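Local coordinates for protein cellulase (glycosyl hydrolase family 5) (Bacteroides ovatus, PDB 3ZMR) that cleaves the beta-1,4-glucan backbone of xyloglucan internally, with retention of the beta-configuration, releasing xyloglucan oligosaccharides, at residues I420-V423 with V424-C427. Sequence-based numbering, arbitrary orientation.
Sequences IEYV and VKTC
V424, K425, T426 and C427 each bond back through the backbone N to the carbonyl four residues earlier, on I420 to V423. This is about two turns of one alpha helix, inside helix 406-429. K425 N to E421 O is 2.9 Å with an angle of 169° at the hydrogen; the bond of T426 N to Y422 O is the most bent, at 155°. Y422 O takes a second donor. T426 OG1 donates a hydrogen bond to Y422 O at 2.8 Å, from the opposite face of the carbonyl plane to T426 N. OG1 lies beside the backbone N (chi1 -58°), anti to the carbonyl carbon, which brings it back to Y422 O. T426 OG1 also sits over one face of the Y422 ring, 3.4 Å from Y422 CE2. K425 reaches the CD1/CE1 side of that ring obliquely. K425, extended beyond CG, brings its CE to 3.6 Å from Y422 CE1. With an alanine at Y422, K425 CE and the T426 hydroxyl would probably lose the ring they rest on, and a gap would open beside E371 and I374 of helix 371-379. K425 NZ also donates to a water at 3.1 Å, which bonds weakly to E421 OE2. V423 CG1 lies 4.3 Å from C427 SG. This is the helix of a beta-alpha-beta unit in the (beta/alpha)8 barrel. V423, V424 and C427 meet strand 391-396, I420 and V424 helix 456-471, Y422 and T426 helix 371-379. The opposite charges of E421 OE2 and K425 NZ, 5.1 Å apart, share only that water, so their attraction is probably modest.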
ATOM      1  N   ILE A 420      -1.573  -0.971 -23.049  1.00  8.68           N
ATOM      2  CA  ILE A 420      -2.625  -0.538 -22.147  1.00  9.19           C
ATOM      3  C   ILE A 420      -3.750  -1.548 -22.089  1.00  9.52           C
ATOM      4  O   ILE A 420      -4.183  -1.973 -20.995  1.00 10.25           O
ATOM      5  CB  ILE A 420      -3.164   0.873 -22.526  1.00 12.01           C
ATOM      6  CG1 ILE A 420      -2.115   1.950 -22.209  1.00  9.62           C
ATOM      7  CG2 ILE A 420      -4.461   1.182 -21.779  1.00 12.81           C
ATOM      8  CD1 ILE A 420      -2.396   3.311 -22.816  1.00 10.16           C
ATOM      9  N   GLU A 421      -4.261  -1.946 -23.246  1.00 10.02           N
ATOM     10  CA  GLU A 421      -5.331  -2.932 -23.306  1.00 10.37           C
ATOM     11  C   GLU A 421      -4.897  -4.230 -22.645  1.00 11.43           C
ATOM     12  O   GLU A 421      -5.675  -4.841 -21.909  1.00 11.70           O
ATOM     13  CB  GLU A 421      -5.719  -3.200 -24.758  1.00 12.56           C
ATOM     14  CG  GLU A 421      -6.844  -4.211 -24.918  1.00 16.18           C
ATOM     15  CD  GLU A 421      -7.036  -4.701 -26.345  1.00 20.94           C
ATOM     16  OE1 GLU A 421      -6.789  -3.923 -27.307  1.00 21.30           O
ATOM     17  OE2 GLU A 421      -7.476  -5.864 -26.494  1.00 28.73           O
ATOM     18  N   TYR A 422      -3.664  -4.644 -22.907  1.00 10.77           N
ATOM     19  CA  TYR A 422      -3.165  -5.942 -22.421  1.00 11.27           C
ATOM     20  C   TYR A 422      -3.039  -5.906 -20.885  1.00 11.21           C
ATOM     21  O   TYR A 422      -3.460  -6.846 -20.171  1.00 11.79           O
ATOM     22  CB  TYR A 422      -1.832  -6.365 -23.052  1.00 12.05           C
ATOM     23  CG  TYR A 422      -1.534  -7.825 -22.790  1.00 13.55           C
ATOM     24  CD1 TYR A 422      -2.114  -8.821 -23.566  1.00 25.92           C
ATOM     25  CD2 TYR A 422      -0.742  -8.205 -21.719  1.00 15.35           C
ATOM     26  CE1 TYR A 422      -1.886 -10.150 -23.281  1.00 18.68           C
ATOM     27  CE2 TYR A 422      -0.505  -9.523 -21.424  1.00 25.00           C
ATOM     28  CZ  TYR A 422      -1.077 -10.495 -22.204  1.00 15.19           C
ATOM     29  OH  TYR A 422      -0.842 -11.822 -21.910  1.00 27.38           O
ATOM     30  N   VAL A 423      -2.458  -4.844 -20.363  1.00 10.91           N
ATOM     31  CA  VAL A 423      -2.329  -4.715 -18.904  1.00  9.82           C
ATOM     32  C   VAL A 423      -3.723  -4.738 -18.244  1.00  8.35           C
ATOM     33  O   VAL A 423      -3.951  -5.452 -17.264  1.00 10.03           O
ATOM     34  CB  VAL A 423      -1.542  -3.461 -18.508  1.00 10.05           C
ATOM     35  CG1 VAL A 423      -1.677  -3.178 -17.010  1.00 11.08           C
ATOM     36  CG2 VAL A 423      -0.093  -3.650 -18.935  1.00 11.60           C
ATOM     37  N   VAL A 424      -4.635  -3.949 -18.771  1.00  9.09           N
ATOM     38  CA  VAL A 424      -5.998  -3.845 -18.236  1.00  9.23           C
ATOM     39  C   VAL A 424      -6.699  -5.204 -18.262  1.00  9.59           C
ATOM     40  O   VAL A 424      -7.229  -5.658 -17.266  1.00 10.28           O
ATOM     41  CB  VAL A 424      -6.840  -2.737 -18.897  1.00 14.69           C
ATOM     42  CG1 VAL A 424      -8.304  -2.787 -18.451  1.00 22.39           C
ATOM     43  CG2 VAL A 424      -6.242  -1.390 -18.540  1.00 12.01           C
ATOM     44  N   LYS A 425      -6.686  -5.855 -19.413  1.00 10.74           N
ATOM     45  CA  LYS A 425      -7.331  -7.188 -19.528  1.00 11.04           C
ATOM     46  C   LYS A 425      -6.704  -8.178 -18.556  1.00  9.51           C
ATOM     47  O   LYS A 425      -7.414  -9.018 -17.979  1.00 11.43           O
ATOM     48  CB  LYS A 425      -7.357  -7.714 -20.982  1.00 15.92           C
ATOM     49  CG  LYS A 425      -6.253  -8.636 -21.442  1.00 38.73           C
ATOM     50  CD  LYS A 425      -6.506  -9.074 -22.891  1.00 30.68           C
ATOM     51  CE  LYS A 425      -5.485 -10.087 -23.376  1.00 40.04           C
ATOM     52  NZ  LYS A 425      -5.610 -10.334 -24.847  1.00 64.31           N
ATOM     53  N   THR A 426      -5.388  -8.130 -18.385  1.00 11.83           N
ATOM     54  CA  THR A 426      -4.718  -9.043 -17.471  1.00 10.74           C
ATOM     55  C   THR A 426      -5.111  -8.743 -16.021  1.00 10.23           C
ATOM     56  O   THR A 426      -5.339  -9.648 -15.213  1.00 10.81           O
ATOM     57  CB  THR A 426      -3.189  -8.979 -17.668  1.00 12.33           C
ATOM     58  OG1 THR A 426      -2.903  -9.308 -19.026  1.00 12.88           O
ATOM     59  CG2 THR A 426      -2.455  -9.976 -16.776  1.00 13.25           C
ATOM     60  N   CYS A 427      -5.225  -7.479 -15.686  1.00 11.26           N
ATOM     61  CA  CYS A 427      -5.734  -7.112 -14.354  1.00  9.67           C
ATOM     62  C   CYS A 427      -7.154  -7.643 -14.120  1.00  9.81           C
ATOM     63  O   CYS A 427      -7.444  -8.237 -13.083  1.00 11.22           O
ATOM     64  CB  CYS A 427      -5.712  -5.596 -14.161  1.00  9.20           C
ATOM     65  SG  CYS A 427      -4.063  -4.881 -13.918  1.00 11.02           S
TER
HETATM   66  O   HOH W   1      -5.078  -7.355 -25.356  1.00 31.89           O